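Local atomic coordinates of putative 4-amino-4-deoxychorismate lyase (PDB entry 2ZGI), a protein that binds pyridoxal 5'-phosphate and probably acts as a lyase, perhaps on 4-amino-4-deoxychorismate, within the class-IV pyridoxal-phosphate-dependent aminotransferase family. Residues A98-S103 and S218-L223; L135-A140 and A145-L150. All coordinates share one frame; numbering follows the deposited sequence.

Contact 1 (A98-S103 and S218-L223); sequences APLPLS and SGVGLL. With PLP (pyridoxal-5'-phosphate), chain P.
Leu100 reaches over Val220 and Leu223 with a single methyl, CD1, which carries the whole touch between the two loops. Its CG lies anti to the carbonyl carbon (chi1 -71°) and its second torsion is extended, an arrangement that pushes CD1 forward from the backbone. There CD1 sits 3.8 Å from Val220 CG1 and 3.7 Å from Leu223 CD2, meeting the leucine at about a right angle. The backbones stay well apart, with CA of Leu100 and CA of Val220 separated by 7.6 Å, so a long branched side chain suits this position, spanning the distance between them. Tyr105, from helix 103-107, packs on both Leu100 and Leu223, and its OH hydrogen-bonds to Val220 O.

The facing segment leaves strand 212-217 through a classic beta bulge, in which Val220 and Gly221 lie opposite Gly217. Gly221 has phi/psi of 77°/-124°, where a CB would jam against the carbonyl O of Val220; glycine avoids this.

Ser218, at the start of the same turn, serves the cofactor site of this class-IV fold. Its OG donates to O2P of pyridoxal phosphate at 2.7 Å, and its backbone N donates to that same oxygen at 2.9 Å, so one residue grips O2P twice. A small hydroxyl side chain suits this close approach. Arg44, Ile183 and Thr184 supply further hydrogen bonds to the cofactor.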
# COMPACT_ATOMS: atom_id res chain seq x y z
N ALA D 98 23.95 -19.95 -23.17
CA ALA D 98 23.05 -20.87 -23.86
C ALA D 98 21.71 -20.17 -24.15
O ALA D 98 21.08 -19.62 -23.23
CB ALA D 98 22.84 -22.15 -23.05
N PRO D 99 21.29 -20.18 -25.42
CA PRO D 99 20.06 -19.54 -25.85
C PRO D 99 18.82 -20.25 -25.35
O PRO D 99 18.84 -21.44 -25.06
CB PRO D 99 20.11 -19.69 -27.38
CG PRO D 99 21.00 -20.89 -27.62
CD PRO D 99 22.06 -20.69 -26.57
N LEU D 100 17.73 -19.49 -25.33
CA LEU D 100 16.42 -20.04 -25.15
C LEU D 100 16.06 -20.79 -26.41
O LEU D 100 16.62 -20.51 -27.48
CB LEU D 100 15.41 -18.90 -24.91
CG LEU D 100 15.48 -18.15 -23.58
CD1 LEU D 100 14.58 -16.89 -23.68
CD2 LEU D 100 15.06 -19.09 -22.41
N PRO D 101 15.10 -21.74 -26.31
CA PRO D 101 14.60 -22.33 -27.55
C PRO D 101 14.07 -21.29 -28.53
O PRO D 101 13.35 -20.34 -28.13
CB PRO D 101 13.44 -23.25 -27.07
CG PRO D 101 13.80 -23.57 -25.68
CD PRO D 101 14.44 -22.31 -25.13
N LEU D 102 14.45 -21.46 -29.79
CA LEU D 102 14.02 -20.61 -30.88
C LEU D 102 12.50 -20.43 -30.95
O LEU D 102 12.02 -19.34 -31.27
CB LEU D 102 14.56 -21.15 -32.21
CG LEU D 102 14.43 -20.25 -33.44
CD1 LEU D 102 15.05 -18.85 -33.19
CD2 LEU D 102 15.06 -20.94 -34.65
N SER D 103 11.75 -21.49 -30.63
CA SER D 103 10.28 -21.42 -30.67
C SER D 103 9.71 -20.36 -29.75
O SER D 103 8.66 -19.79 -30.03
CB SER D 103 9.66 -22.79 -30.36
OG SER D 103 9.82 -23.09 -28.98
N SER D 218 19.69 -7.88 -22.09
CA SER D 218 20.98 -8.29 -22.66
C SER D 218 21.13 -9.80 -22.81
O SER D 218 21.84 -10.26 -23.70
CB SER D 218 22.12 -7.76 -21.81
OG SER D 218 22.18 -6.36 -21.98
N GLY D 219 20.43 -10.54 -21.95
CA GLY D 219 20.44 -11.99 -21.96
C GLY D 219 19.40 -12.69 -22.81
O GLY D 219 19.48 -13.93 -22.97
N VAL D 220 18.41 -11.96 -23.34
CA VAL D 220 17.37 -12.59 -24.14
C VAL D 220 17.16 -11.97 -25.52
O VAL D 220 16.51 -12.57 -26.37
CB VAL D 220 15.97 -12.62 -23.40
CG1 VAL D 220 15.98 -13.62 -22.28
CG2 VAL D 220 15.59 -11.27 -22.88
N GLY D 221 17.66 -10.75 -25.73
CA GLY D 221 17.25 -9.98 -26.90
C GLY D 221 15.87 -9.36 -26.72
O GLY D 221 15.63 -8.63 -25.76
N LEU D 222 14.96 -9.65 -27.65
CA LEU D 222 13.58 -9.16 -27.57
C LEU D 222 12.64 -10.34 -27.67
O LEU D 222 12.59 -11.04 -28.71
CB LEU D 222 13.29 -8.14 -28.67
CG LEU D 222 11.88 -7.55 -28.74
CD1 LEU D 222 11.49 -6.77 -27.47
CD2 LEU D 222 11.73 -6.69 -29.99
N LEU D 223 11.92 -10.56 -26.59
CA LEU D 223 11.11 -11.74 -26.44
C LEU D 223 9.65 -11.32 -26.32
O LEU D 223 9.31 -10.47 -25.48
CB LEU D 223 11.60 -12.48 -25.20
CG LEU D 223 11.29 -13.91 -24.81
CD1 LEU D 223 11.66 -14.96 -25.85
CD2 LEU D 223 12.09 -14.14 -23.54
N1 PLP P . 15.33 -5.03 -15.60
C2 PLP P . 16.15 -5.29 -14.56
C2A PLP P . 15.60 -5.25 -13.17
C3 PLP P . 17.50 -5.61 -14.79
O3 PLP P . 18.29 -5.86 -13.71
C4 PLP P . 17.98 -5.62 -16.10
C4A PLP P . 19.43 -5.91 -16.44
C5 PLP P . 17.12 -5.32 -17.15
C6 PLP P . 15.79 -5.02 -16.85
C5A PLP P . 17.55 -5.34 -18.60
O4P PLP P . 18.52 -4.36 -18.96
P PLP P . 19.49 -4.49 -20.23
O1P PLP P . 18.63 -4.47 -21.46
O2P PLP P . 20.25 -5.80 -20.15
O3P PLP P . 20.34 -3.28 -19.99

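Contact 2 (L135-A140 and A145-L150); sequences LALEEA and AFEGLL
The beta-alpha-beta unit formed by strand 111-117, helix 131-142 and strand 147-151 is closed here, where the helix turns back into its second strand. The axes of the short segments approach to 6.3 Å at 131°, and small residues permit this closeness. Ala140 CB lies 3.4 Å from Gly148 N, over the strand backbone, while a CB on Gly148 would collide with Ala136 O. One turn earlier, Ala136 CB meets Leu150 CD1 at 3.7 Å. The link between helix and strand is drawn in by a hydrogen bond from Ala145 N to Ala140 O (2.8 Å).

Leu137 has CG anti to its own N (chi1 178°), which carries CD1 to 3.4 Å from Phe146 O and 4.0 Å from Glu147 OE2, the side chains of Leu137 and Glu147 crossing at about a right angle. Glu147 bends at chi2, and OE2 turns its anti lone pair to Gly148 N at 3.0 Å. Ser161 OG also binds OE2, whereas Thr163 OG1 and Arg162 N bind OE1. Replacing Glu147 with an alanine would probably rob Ser161 OG, Thr163 OG1 and Arg162 N of this carboxylate, take the side-chain bond from Gly148 N and open a gap beside Leu137 CD1. With both oxygens thus engaged, the buried carboxylate is held against rotation, and its cost of burial is probably offset by the surrounding donors.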
# COMPACT_ATOMS: atom_id res chain seq x y z
N LEU D 135 12.87 -12.45 -5.81
CA LEU D 135 11.57 -12.90 -5.30
C LEU D 135 10.47 -12.83 -6.37
O LEU D 135 9.61 -13.75 -6.46
CB LEU D 135 11.19 -12.11 -4.05
CG LEU D 135 12.10 -12.33 -2.85
CD1 LEU D 135 11.89 -11.22 -1.82
CD2 LEU D 135 12.00 -13.78 -2.22
N ALA D 136 10.51 -11.79 -7.21
CA ALA D 136 9.59 -11.66 -8.32
C ALA D 136 9.76 -12.81 -9.35
O ALA D 136 8.76 -13.38 -9.83
CB ALA D 136 9.72 -10.27 -9.00
N LEU D 137 11.01 -13.15 -9.68
CA LEU D 137 11.24 -14.25 -10.63
C LEU D 137 10.85 -15.60 -9.99
O LEU D 137 10.28 -16.46 -10.67
CB LEU D 137 12.70 -14.29 -11.10
CG LEU D 137 13.08 -15.44 -12.06
CD1 LEU D 137 12.28 -15.38 -13.38
CD2 LEU D 137 14.58 -15.47 -12.35
N GLU D 138 11.16 -15.78 -8.71
CA GLU D 138 10.78 -17.02 -8.01
C GLU D 138 9.26 -17.24 -8.03
O GLU D 138 8.80 -18.33 -8.35
CB GLU D 138 11.35 -17.08 -6.59
CG GLU D 138 12.87 -17.36 -6.54
CD GLU D 138 13.55 -17.04 -5.19
OE1 GLU D 138 12.85 -16.87 -4.17
OE2 GLU D 138 14.81 -16.98 -5.17
N GLU D 139 8.50 -16.19 -7.76
CA GLU D 139 7.06 -16.25 -7.89
C GLU D 139 6.59 -16.59 -9.31
O GLU D 139 5.72 -17.47 -9.50
CB GLU D 139 6.40 -14.97 -7.37
CG GLU D 139 4.86 -15.08 -7.31
CD GLU D 139 4.19 -13.76 -6.98
OE1 GLU D 139 4.61 -13.14 -5.99
OE2 GLU D 139 3.25 -13.35 -7.71
N ALA D 140 7.16 -15.93 -10.32
CA ALA D 140 6.79 -16.19 -11.69
C ALA D 140 6.99 -17.67 -12.07
O ALA D 140 6.10 -18.31 -12.68
CB ALA D 140 7.56 -15.28 -12.64
N ALA D 145 5.51 -19.29 -15.21
CA ALA D 145 5.81 -18.15 -16.11
C ALA D 145 7.30 -17.90 -16.31
O ALA D 145 8.10 -18.30 -15.48
CB ALA D 145 5.14 -16.88 -15.58
N PHE D 146 7.64 -17.20 -17.39
CA PHE D 146 9.03 -16.87 -17.72
C PHE D 146 9.59 -15.70 -16.90
O PHE D 146 10.73 -15.73 -16.44
CB PHE D 146 9.21 -16.60 -19.23
CG PHE D 146 10.61 -16.18 -19.60
CD1 PHE D 146 11.62 -17.13 -19.76
CD2 PHE D 146 10.93 -14.83 -19.75
CE1 PHE D 146 12.93 -16.74 -20.09
CE2 PHE D 146 12.24 -14.43 -20.07
CZ PHE D 146 13.23 -15.37 -20.24
N GLU D 147 8.78 -14.66 -16.72
CA GLU D 147 9.28 -13.46 -16.07
C GLU D 147 8.27 -12.95 -15.09
O GLU D 147 7.05 -13.06 -15.32
CB GLU D 147 9.59 -12.37 -17.11
CG GLU D 147 10.08 -10.97 -16.54
CD GLU D 147 11.44 -11.09 -15.87
OE1 GLU D 147 12.44 -10.56 -16.43
OE2 GLU D 147 11.53 -11.73 -14.81
N GLY D 148 8.76 -12.37 -14.00
CA GLY D 148 7.90 -11.71 -13.02
C GLY D 148 8.03 -10.22 -13.17
O GLY D 148 9.15 -9.70 -13.35
N LEU D 149 6.88 -9.53 -13.11
CA LEU D 149 6.83 -8.07 -13.16
C LEU D 149 6.68 -7.43 -11.78
O LEU D 149 5.99 -7.98 -10.89
CB LEU D 149 5.71 -7.58 -14.12
CG LEU D 149 5.77 -8.22 -15.52
CD1 LEU D 149 4.59 -7.80 -16.41
CD2 LEU D 149 7.07 -7.95 -16.25
N LEU D 150 7.32 -6.26 -11.62
CA LEU D 150 7.36 -5.51 -10.37
C LEU D 150 6.67 -4.13 -10.50
O LEU D 150 6.56 -3.59 -11.60
CB LEU D 150 8.81 -5.31 -9.87
CG LEU D 150 9.59 -6.60 -9.50
CD1 LEU D 150 10.32 -7.11 -10.74
CD2 LEU D 150 10.52 -6.38 -8.32

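Overall arrangement
Both contacts are largely buried, but they join different kinds of element. Contact 1 brings two loops together with little area, 96 Å², and its Leu100 is partly exposed; contact 2 packs a helix on its following strand, burying 316 Å² mostly among buried residues. Across contact 1 the touching is wholly apolar, while Ser218 binds the cofactor phosphate and carbonyls of both loops accept tyrosine hydroxyls; contact 2 adds a backbone hydrogen bond and a carboxylate within its strand. Their centres are about 17 Å apart, yet Phe146 bridges them: its CE2 lies 3.5 Å from Leu223 CD2, and its ring also packs on Val220 and Leu100. Leu215, in strand 212-217, backs both Phe146 and Glu147.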